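Local coordinates for pesticidal crystal protein Cry2Aa (Bacillus thuringiensis serovar kurstaki, PDB 1I5P) that lyses midgut epithelial cells of mosquito and moth larvae by binding to them and causing colloid-osmotic swelling, at residues N292-Y306 with D437-I450. Residues are numbered along the deposited sequence; the frame is centred on the assembly and turned at random.
Sequences NWPFLYSLFQVNSNY and DLTRPLHYNQIRNI
From Phe295, whose CA lies 4.0 Å from Pro441 CA, to Val302, where Val302 CA lies 4.6 Å from Asn445 CA, the helix 293-300 and the turn after it run alongside the loop that follows Leu438, both advancing in the same direction. Phe295 fills the bend of 437-450. With CG anti to the backbone N (chi1 163°), its ring has one face over the peptide between Asp437 and Leu438, CD2 against Leu438 CD2, and its edge turned to Ile450 CD1. Leu442 divides its two methyls: CD1 reaches Phe295 CE1 at 3.4 Å, while CD2 touches both Leu299 CD1 and Val302 CG2. Ile450 CG1 meets the same Leu299 CD1, the two side chains passing each other in opposite directions, and Ile450 also packs on Pro430 of strand 422-430. The one direct hydrogen bond established between the segments runs from Leu442 N to Ser298 OG (2.8 Å, 148°); that hydroxyl donates in turn to Phe295 O, so the serine ties the loop to the helix backbone. Waters extend the seam: one links Phe295 N to Leu438 O, another joins Ser298 O to His443 O, and a third spans Gln301 O and Asn445 N. Within the loop, Arg448 holds the bend closed, its NH1 in a salt bridge with Asp437 OD1 (2.8 Å) and its NH2 bonded to Arg440 O (2.6 Å), while Leu442 CD1 lies over one guanidinium face. On the far side of the helix, Trp293 packs against helix 238-259 of the N-terminal bundle; in the loop, Tyr444 OH bonds to Ile499 O. The arrangement is a short helix and a loop packed together within the middle domain, the beta prism of three-domain Cry toxins, beside the helical bundle.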
ATOM      1  N   ASN A 292      -7.668  15.159 -11.343  1.00 15.68           N
ATOM      2  CA  ASN A 292      -6.404  15.698 -10.852  1.00 15.92           C
ATOM      3  C   ASN A 292      -5.548  14.637 -10.167  1.00 15.17           C
ATOM      4  O   ASN A 292      -4.351  14.833  -9.968  1.00 14.93           O
ATOM      5  CB  ASN A 292      -6.651  16.798  -9.816  1.00 14.96           C
ATOM      6  CG  ASN A 292      -7.560  17.891 -10.320  1.00 16.89           C
ATOM      7  OD1 ASN A 292      -8.292  18.498  -9.541  1.00 16.21           O
ATOM      8  ND2 ASN A 292      -7.513  18.161 -11.619  1.00 13.77           N
ATOM      9  N   TRP A 293      -6.172  13.527  -9.794  1.00 14.90           N
ATOM     10  CA  TRP A 293      -5.473  12.473  -9.070  1.00 16.94           C
ATOM     11  C   TRP A 293      -4.249  11.903  -9.782  1.00 16.18           C
ATOM     12  O   TRP A 293      -3.186  11.780  -9.173  1.00 16.91           O
ATOM     13  CB  TRP A 293      -6.450  11.345  -8.700  1.00 15.78           C
ATOM     14  CG  TRP A 293      -5.836  10.267  -7.845  1.00 13.18           C
ATOM     15  CD1 TRP A 293      -5.903   8.918  -8.056  1.00 14.69           C
ATOM     16  CD2 TRP A 293      -5.021  10.450  -6.679  1.00 11.94           C
ATOM     17  NE1 TRP A 293      -5.170   8.251  -7.101  1.00 11.44           N
ATOM     18  CE2 TRP A 293      -4.618   9.164  -6.245  1.00 12.85           C
ATOM     19  CE3 TRP A 293      -4.586  11.572  -5.963  1.00 13.46           C
ATOM     20  CZ2 TRP A 293      -3.799   8.971  -5.122  1.00 12.20           C
ATOM     21  CZ3 TRP A 293      -3.769  11.379  -4.842  1.00 12.56           C
ATOM     22  CH2 TRP A 293      -3.386  10.086  -4.439  1.00 13.26           C
ATOM     23  N   PRO A 294      -4.375  11.555 -11.076  1.00 17.64           N
ATOM     24  CA  PRO A 294      -3.233  11.003 -11.808  1.00 15.96           C
ATOM     25  C   PRO A 294      -1.992  11.856 -11.651  1.00 16.45           C
ATOM     26  O   PRO A 294      -0.903  11.338 -11.410  1.00 15.59           O
ATOM     27  CB  PRO A 294      -3.746  10.946 -13.244  1.00 17.92           C
ATOM     28  CG  PRO A 294      -5.196  10.601 -13.032  1.00 16.44           C
ATOM     29  CD  PRO A 294      -5.567  11.591 -11.941  1.00 17.73           C
ATOM     30  N   PHE A 295      -2.157  13.169 -11.777  1.00 14.86           N
ATOM     31  CA  PHE A 295      -1.022  14.066 -11.623  1.00 14.89           C
ATOM     32  C   PHE A 295      -0.446  13.971 -10.222  1.00 13.53           C
ATOM     33  O   PHE A 295       0.768  13.835 -10.050  1.00 13.05           O
ATOM     34  CB  PHE A 295      -1.407  15.528 -11.868  1.00 13.67           C
ATOM     35  CG  PHE A 295      -0.394  16.504 -11.327  1.00 14.62           C
ATOM     36  CD1 PHE A 295       0.771  16.793 -12.038  1.00 13.79           C
ATOM     37  CD2 PHE A 295      -0.559  17.063 -10.064  1.00 13.45           C
ATOM     38  CE1 PHE A 295       1.757  17.614 -11.501  1.00 14.21           C
ATOM     39  CE2 PHE A 295       0.429  17.892  -9.511  1.00 15.23           C
ATOM     40  CZ  PHE A 295       1.588  18.166 -10.235  1.00 15.55           C
ATOM     41  N   LEU A 296      -1.321  14.057  -9.224  1.00 12.43           N
ATOM     42  CA  LEU A 296      -0.894  14.018  -7.829  1.00 12.51           C
ATOM     43  C   LEU A 296      -0.092  12.779  -7.440  1.00 13.25           C
ATOM     44  O   LEU A 296       0.989  12.895  -6.868  1.00 15.70           O
ATOM     45  CB  LEU A 296      -2.108  14.178  -6.908  1.00  9.95           C
ATOM     46  CG  LEU A 296      -2.772  15.557  -6.977  1.00 11.79           C
ATOM     47  CD1 LEU A 296      -4.077  15.574  -6.172  1.00 10.00           C
ATOM     48  CD2 LEU A 296      -1.793  16.606  -6.456  1.00  8.47           C
ATOM     49  N   TYR A 297      -0.596  11.592  -7.750  1.00 14.57           N
ATOM     50  CA  TYR A 297       0.155  10.408  -7.373  1.00 14.76           C
ATOM     51  C   TYR A 297       1.391  10.187  -8.250  1.00 16.07           C
ATOM     52  O   TYR A 297       2.325   9.499  -7.844  1.00 15.11           O
ATOM     53  CB  TYR A 297      -0.755   9.167  -7.341  1.00 12.92           C
ATOM     54  CG  TYR A 297      -1.179   8.586  -8.670  1.00 12.38           C
ATOM     55  CD1 TYR A 297      -0.257   7.967  -9.514  1.00 10.65           C
ATOM     56  CD2 TYR A 297      -2.520   8.575  -9.045  1.00 10.43           C
ATOM     57  CE1 TYR A 297      -0.659   7.347 -10.693  1.00 10.60           C
ATOM     58  CE2 TYR A 297      -2.934   7.952 -10.229  1.00 11.06           C
ATOM     59  CZ  TYR A 297      -1.995   7.339 -11.043  1.00 10.99           C
ATOM     60  OH  TYR A 297      -2.400   6.687 -12.189  1.00 13.71           O
ATOM     61  N   SER A 298       1.415  10.784  -9.443  1.00 16.61           N
ATOM     62  CA  SER A 298       2.585  10.633 -10.310  1.00 15.34           C
ATOM     63  C   SER A 298       3.693  11.492  -9.713  1.00 15.82           C
ATOM     64  O   SER A 298       4.881  11.199  -9.873  1.00 15.98           O
ATOM     65  CB  SER A 298       2.282  11.081 -11.750  1.00 13.80           C
ATOM     66  OG  SER A 298       2.220  12.493 -11.869  1.00 13.29           O
ATOM     67  N   LEU A 299       3.283  12.544  -9.005  1.00 14.79           N
ATOM     68  CA  LEU A 299       4.211  13.468  -8.362  1.00 13.21           C
ATOM     69  C   LEU A 299       4.707  12.917  -7.032  1.00 13.64           C
ATOM     70  O   LEU A 299       5.893  13.005  -6.715  1.00 10.36           O
ATOM     71  CB  LEU A 299       3.530  14.811  -8.111  1.00 14.03           C
ATOM     72  CG  LEU A 299       4.286  15.821  -7.242  1.00 13.10           C
ATOM     73  CD1 LEU A 299       5.505  16.334  -7.986  1.00 14.17           C
ATOM     74  CD2 LEU A 299       3.362  16.978  -6.882  1.00 13.95           C
ATOM     75  N   PHE A 300       3.781  12.358  -6.257  1.00 14.19           N
ATOM     76  CA  PHE A 300       4.092  11.804  -4.945  1.00 13.04           C
ATOM     77  C   PHE A 300       5.009  10.584  -4.996  1.00 12.13           C
ATOM     78  O   PHE A 300       5.629  10.239  -3.991  1.00 10.08           O
ATOM     79  CB  PHE A 300       2.794  11.454  -4.205  1.00 11.60           C
ATOM     80  CG  PHE A 300       1.895  12.643  -3.952  1.00 14.27           C
ATOM     81  CD1 PHE A 300       0.556  12.455  -3.617  1.00 13.36           C
ATOM     82  CD2 PHE A 300       2.384  13.949  -4.048  1.00 15.07           C
ATOM     83  CE1 PHE A 300      -0.285  13.539  -3.378  1.00 11.79           C
ATOM     84  CE2 PHE A 300       1.547  15.041  -3.810  1.00 14.26           C
ATOM     85  CZ  PHE A 300       0.209  14.831  -3.475  1.00 11.92           C
ATOM     86  N   GLN A 301       5.106   9.937  -6.155  1.00 11.11           N
ATOM     87  CA  GLN A 301       5.965   8.761  -6.275  1.00 13.72           C
ATOM     88  C   GLN A 301       7.257   9.020  -7.047  1.00 14.00           C
ATOM     89  O   GLN A 301       7.928   8.083  -7.477  1.00 13.01           O
ATOM     90  CB  GLN A 301       5.193   7.610  -6.917  1.00 11.62           C
ATOM     91  CG  GLN A 301       4.096   7.069  -6.016  1.00 14.09           C
ATOM     92  CD  GLN A 301       3.363   5.916  -6.638  1.00 15.48           C
ATOM     93  OE1 GLN A 301       3.813   4.772  -6.571  1.00 14.98           O
ATOM     94  NE2 GLN A 301       2.222   6.207  -7.261  1.00 15.05           N
ATOM     95  N   VAL A 302       7.600  10.290  -7.228  1.00 14.52           N
ATOM     96  CA  VAL A 302       8.827  10.630  -7.932  1.00 14.15           C
ATOM     97  C   VAL A 302      10.007  10.138  -7.103  1.00 13.39           C
ATOM     98  O   VAL A 302      10.095  10.421  -5.909  1.00 14.43           O
ATOM     99  CB  VAL A 302       8.950  12.157  -8.151  1.00 14.18           C
ATOM    100  CG1 VAL A 302      10.408  12.539  -8.446  1.00 15.32           C
ATOM    101  CG2 VAL A 302       8.057  12.581  -9.303  1.00 13.50           C
ATOM    102  N   ASN A 303      10.904   9.400  -7.746  1.00 13.08           N
ATOM    103  CA  ASN A 303      12.088   8.855  -7.093  1.00 12.61           C
ATOM    104  C   ASN A 303      11.726   7.825  -6.026  1.00 13.79           C
ATOM    105  O   ASN A 303      12.437   7.686  -5.036  1.00 12.30           O
ATOM    106  CB  ASN A 303      12.918   9.977  -6.454  1.00 11.79           C
ATOM    107  CG  ASN A 303      13.620  10.858  -7.483  1.00 12.36           C
ATOM    108  OD1 ASN A 303      13.783  10.472  -8.636  1.00 11.36           O
ATOM    109  ND2 ASN A 303      14.063  12.039  -7.053  1.00 10.90           N
ATOM    110  N   SER A 304      10.622   7.109  -6.222  1.00 14.09           N
ATOM    111  CA  SER A 304      10.194   6.094  -5.258  1.00 15.99           C
ATOM    112  C   SER A 304      11.166   4.926  -5.187  1.00 15.85           C
ATOM    113  O   SER A 304      11.174   4.186  -4.207  1.00 15.42           O
ATOM    114  CB  SER A 304       8.809   5.549  -5.623  1.00 16.27           C
ATOM    115  OG  SER A 304       7.777   6.330  -5.044  1.00 19.51           O
ATOM    116  N   ASN A 305      11.976   4.756  -6.228  1.00 14.96           N
ATOM    117  CA  ASN A 305      12.932   3.660  -6.264  1.00 13.63           C
ATOM    118  C   ASN A 305      14.243   4.010  -5.562  1.00 13.94           C
ATOM    119  O   ASN A 305      15.125   3.166  -5.412  1.00 11.10           O
ATOM    120  CB  ASN A 305      13.194   3.236  -7.711  1.00 14.79           C
ATOM    121  CG  ASN A 305      13.751   4.359  -8.560  1.00 16.47           C
ATOM    122  OD1 ASN A 305      13.295   5.496  -8.488  1.00 13.26           O
ATOM    123  ND2 ASN A 305      14.742   4.036  -9.386  1.00 13.65           N
ATOM    124  N   TYR A 306      14.365   5.259  -5.120  1.00 11.76           N
ATOM    125  CA  TYR A 306      15.562   5.695  -4.414  1.00 13.11           C
ATOM    126  C   TYR A 306      15.360   5.618  -2.905  1.00 13.71           C
ATOM    127  O   TYR A 306      14.234   5.438  -2.427  1.00 11.93           O
ATOM    128  CB  TYR A 306      15.930   7.128  -4.813  1.00 14.24           C
ATOM    129  CG  TYR A 306      16.581   7.217  -6.173  1.00 13.49           C
ATOM    130  CD1 TYR A 306      15.813   7.279  -7.332  1.00 11.98           C
ATOM    131  CD2 TYR A 306      17.970   7.171  -6.304  1.00 12.25           C
ATOM    132  CE1 TYR A 306      16.409   7.284  -8.593  1.00 13.93           C
ATOM    133  CE2 TYR A 306      18.576   7.175  -7.555  1.00 14.19           C
ATOM    134  CZ  TYR A 306      17.794   7.231  -8.693  1.00 13.76           C
ATOM    135  OH  TYR A 306      18.412   7.218  -9.920  1.00 12.25           O
ATOM    136  N   ASP A 437      -0.229  22.024 -14.770  1.00 29.16           N
ATOM    137  CA  ASP A 437       0.470  20.903 -14.149  1.00 26.91           C
ATOM    138  C   ASP A 437      -0.511  19.763 -13.909  1.00 25.24           C
ATOM    139  O   ASP A 437      -0.203  18.607 -14.191  1.00 23.47           O
ATOM    140  CB  ASP A 437       1.114  21.325 -12.824  1.00 27.15           C
ATOM    141  CG  ASP A 437       2.466  21.994 -13.012  1.00 27.65           C
ATOM    142  OD1 ASP A 437       3.269  21.497 -13.826  1.00 24.15           O
ATOM    143  OD2 ASP A 437       2.729  23.011 -12.329  1.00 29.00           O
ATOM    144  N   LEU A 438      -1.701  20.100 -13.414  1.00 23.63           N
ATOM    145  CA  LEU A 438      -2.727  19.100 -13.133  1.00 22.84           C
ATOM    146  C   LEU A 438      -3.146  18.322 -14.375  1.00 22.48           C
ATOM    147  O   LEU A 438      -3.618  17.187 -14.284  1.00 20.93           O
ATOM    148  CB  LEU A 438      -3.966  19.764 -12.527  1.00 23.87           C
ATOM    149  CG  LEU A 438      -3.829  20.432 -11.159  1.00 23.45           C
ATOM    150  CD1 LEU A 438      -5.094  21.221 -10.854  1.00 25.01           C
ATOM    151  CD2 LEU A 438      -3.578  19.380 -10.095  1.00 24.27           C
ATOM    152  N   THR A 439      -2.967  18.939 -15.534  1.00 22.07           N
ATOM    153  CA  THR A 439      -3.344  18.322 -16.796  1.00 24.87           C
ATOM    154  C   THR A 439      -2.235  17.469 -17.409  1.00 24.32           C
ATOM    155  O   THR A 439      -2.466  16.748 -18.379  1.00 23.41           O
ATOM    156  CB  THR A 439      -3.747  19.399 -17.822  1.00 26.37           C
ATOM    157  OG1 THR A 439      -4.116  18.775 -19.055  1.00 34.10           O
ATOM    158  CG2 THR A 439      -2.588  20.341 -18.077  1.00 28.22           C
ATOM    159  N   ARG A 440      -1.035  17.548 -16.844  1.00 23.36           N
ATOM    160  CA  ARG A 440       0.091  16.785 -17.362  1.00 24.82           C
ATOM    161  C   ARG A 440       0.799  15.950 -16.302  1.00 22.55           C
ATOM    162  O   ARG A 440       1.743  16.407 -15.661  1.00 23.72           O
ATOM    163  CB  ARG A 440       1.079  17.737 -18.038  1.00 29.24           C
ATOM    164  CG  ARG A 440       0.453  18.409 -19.239  1.00 34.50           C
ATOM    165  CD  ARG A 440       1.139  19.692 -19.651  1.00 40.04           C
ATOM    166  NE  ARG A 440       0.235  20.437 -20.522  1.00 46.34           N
ATOM    167  CZ  ARG A 440       0.585  21.470 -21.280  1.00 49.03           C
ATOM    168  NH1 ARG A 440       1.839  21.901 -21.286  1.00 50.91           N
ATOM    169  NH2 ARG A 440      -0.327  22.067 -22.040  1.00 48.22           N
ATOM    170  N   PRO A 441       0.348  14.703 -16.110  1.00 20.79           N
ATOM    171  CA  PRO A 441       0.944  13.800 -15.125  1.00 20.07           C
ATOM    172  C   PRO A 441       2.425  13.607 -15.402  1.00 18.25           C
ATOM    173  O   PRO A 441       2.843  13.605 -16.553  1.00 13.96           O
ATOM    174  CB  PRO A 441       0.151  12.515 -15.323  1.00 19.19           C
ATOM    175  CG  PRO A 441      -1.194  13.027 -15.715  1.00 18.84           C
ATOM    176  CD  PRO A 441      -0.817  14.067 -16.745  1.00 17.96           C
ATOM    177  N   LEU A 442       3.220  13.454 -14.349  1.00 17.60           N
ATOM    178  CA  LEU A 442       4.655  13.251 -14.523  1.00 18.91           C
ATOM    179  C   LEU A 442       4.971  11.825 -14.945  1.00 18.45           C
ATOM    180  O   LEU A 442       4.203  10.905 -14.662  1.00 16.55           O
ATOM    181  CB  LEU A 442       5.401  13.550 -13.222  1.00 20.54           C
ATOM    182  CG  LEU A 442       5.594  15.010 -12.828  1.00 22.58           C
ATOM    183  CD1 LEU A 442       4.265  15.731 -12.823  1.00 26.20           C
ATOM    184  CD2 LEU A 442       6.240  15.062 -11.455  1.00 25.51           C
ATOM    185  N   HIS A 443       6.093  11.642 -15.638  1.00 17.18           N
ATOM    186  CA  HIS A 443       6.498  10.306 -16.047  1.00 16.11           C
ATOM    187  C   HIS A 443       7.398   9.762 -14.948  1.00 17.12           C
ATOM    188  O   HIS A 443       7.648  10.452 -13.953  1.00 14.93           O
ATOM    189  CB  HIS A 443       7.228  10.333 -17.402  1.00 17.33           C
ATOM    190  CG  HIS A 443       8.503  11.118 -17.407  1.00 16.66           C
ATOM    191  ND1 HIS A 443       9.655  10.675 -16.792  1.00 16.54           N
ATOM    192  CD2 HIS A 443       8.815  12.304 -17.980  1.00 14.05           C
ATOM    193  CE1 HIS A 443      10.622  11.554 -16.989  1.00 16.29           C
ATOM    194  NE2 HIS A 443      10.138  12.552 -17.706  1.00 15.70           N
ATOM    195  N   TYR A 444       7.873   8.530 -15.114  1.00 17.90           N
ATOM    196  CA  TYR A 444       8.730   7.896 -14.118  1.00 16.68           C
ATOM    197  C   TYR A 444       9.916   8.787 -13.736  1.00 18.97           C
ATOM    198  O   TYR A 444      10.700   9.202 -14.591  1.00 18.31           O
ATOM    199  CB  TYR A 444       9.239   6.556 -14.649  1.00 18.48           C
ATOM    200  CG  TYR A 444       9.915   5.696 -13.604  1.00 16.46           C
ATOM    201  CD1 TYR A 444       9.162   4.983 -12.664  1.00 16.98           C
ATOM    202  CD2 TYR A 444      11.306   5.594 -13.552  1.00 13.47           C
ATOM    203  CE1 TYR A 444       9.783   4.184 -11.697  1.00 15.82           C
ATOM    204  CE2 TYR A 444      11.939   4.802 -12.592  1.00 14.56           C
ATOM    205  CZ  TYR A 444      11.168   4.097 -11.669  1.00 14.89           C
ATOM    206  OH  TYR A 444      11.787   3.307 -10.733  1.00 12.24           O
ATOM    207  N   ASN A 445      10.030   9.080 -12.441  1.00 16.83           N
ATOM    208  CA  ASN A 445      11.105   9.912 -11.914  1.00 18.22           C
ATOM    209  C   ASN A 445      11.321  11.222 -12.655  1.00 19.00           C
ATOM    210  O   ASN A 445      12.445  11.713 -12.738  1.00 17.13           O
ATOM    211  CB  ASN A 445      12.424   9.127 -11.884  1.00 17.43           C
ATOM    212  CG  ASN A 445      12.448   8.073 -10.798  1.00 17.52           C
ATOM    213  OD1 ASN A 445      13.424   7.333 -10.653  1.00 18.67           O
ATOM    214  ND2 ASN A 445      11.373   8.001 -10.023  1.00 12.50           N
ATOM    215  N   GLN A 446      10.255  11.791 -13.198  1.00 19.85           N
ATOM    216  CA  GLN A 446      10.401  13.058 -13.888  1.00 19.57           C
ATOM    217  C   GLN A 446      10.688  14.144 -12.875  1.00 21.54           C
ATOM    218  O   GLN A 446      10.030  14.228 -11.839  1.00 21.53           O
ATOM    219  CB  GLN A 446       9.134  13.419 -14.660  1.00 20.64           C
ATOM    220  CG  GLN A 446       9.098  14.877 -15.111  1.00 21.47           C
ATOM    221  CD  GLN A 446       8.086  15.129 -16.205  1.00 21.09           C
ATOM    222  OE1 GLN A 446       7.023  14.505 -16.243  1.00 20.49           O
ATOM    223  NE2 GLN A 446       8.401  16.059 -17.097  1.00 21.60           N
ATOM    224  N   ILE A 447      11.682  14.969 -13.172  1.00 21.42           N
ATOM    225  CA  ILE A 447      12.032  16.063 -12.290  1.00 22.72           C
ATOM    226  C   ILE A 447      11.443  17.338 -12.876  1.00 23.47           C
ATOM    227  O   ILE A 447      11.957  17.883 -13.850  1.00 21.92           O
ATOM    228  CB  ILE A 447      13.559  16.213 -12.155  1.00 24.66           C
ATOM    229  CG1 ILE A 447      14.160  14.920 -11.594  1.00 25.84           C
ATOM    230  CG2 ILE A 447      13.886  17.393 -11.255  1.00 22.42           C
ATOM    231  CD1 ILE A 447      13.634  14.528 -10.215  1.00 25.22           C
ATOM    232  N   ARG A 448      10.343  17.796 -12.289  1.00 24.91           N
ATOM    233  CA  ARG A 448       9.684  19.011 -12.753  1.00 27.97           C
ATOM    234  C   ARG A 448       9.387  19.887 -11.542  1.00 29.53           C
ATOM    235  O   ARG A 448       8.982  19.384 -10.490  1.00 29.63           O
ATOM    236  CB  ARG A 448       8.372  18.669 -13.472  1.00 27.77           C
ATOM    237  CG  ARG A 448       7.863  19.770 -14.395  1.00 29.44           C
ATOM    238  CD  ARG A 448       6.342  19.720 -14.577  1.00 30.06           C
ATOM    239  NE  ARG A 448       5.862  18.516 -15.261  1.00 28.70           N
ATOM    240  CZ  ARG A 448       4.577  18.169 -15.339  1.00 28.92           C
ATOM    241  NH1 ARG A 448       3.650  18.931 -14.773  1.00 28.25           N
ATOM    242  NH2 ARG A 448       4.215  17.066 -15.979  1.00 29.35           N
ATOM    243  N   ASN A 449       9.596  21.192 -11.674  1.00 30.62           N
ATOM    244  CA  ASN A 449       9.325  22.103 -10.566  1.00 31.73           C
ATOM    245  C   ASN A 449       7.841  22.451 -10.510  1.00 31.99           C
ATOM    246  O   ASN A 449       7.281  22.970 -11.472  1.00 32.79           O
ATOM    247  CB  ASN A 449      10.149  23.382 -10.717  1.00 30.80           C
ATOM    248  CG  ASN A 449      11.641  23.123 -10.683  1.00 31.83           C
ATOM    249  OD1 ASN A 449      12.111  22.205 -10.008  1.00 29.32           O
ATOM    250  ND2 ASN A 449      12.398  23.949 -11.400  1.00 31.22           N
ATOM    251  N   ILE A 450       7.209  22.148  -9.380  1.00 31.66           N
ATOM    252  CA  ILE A 450       5.788  22.430  -9.202  1.00 30.30           C
ATOM    253  C   ILE A 450       5.636  23.676  -8.335  1.00 31.25           C
ATOM    254  O   ILE A 450       5.690  23.604  -7.106  1.00 29.36           O
ATOM    255  CB  ILE A 450       5.064  21.241  -8.529  1.00 29.25           C
ATOM    256  CG1 ILE A 450       5.376  19.947  -9.287  1.00 26.68           C
ATOM    257  CG2 ILE A 450       3.563  21.485  -8.507  1.00 26.97           C
ATOM    258  CD1 ILE A 450       5.038  19.997 -10.770  1.00 22.28           C
TER
HETATM  259  O   HOH W   1      -6.568  17.347 -14.220  1.00 19.87           O
HETATM  260  O   HOH W   2      -4.184  14.630 -13.339  1.00 15.08           O
HETATM  261  O   HOH W   3       6.129   9.635 -11.563  1.00  9.21           O
HETATM  262  O   HOH W   4       8.143   8.366 -10.587  1.00 12.36           O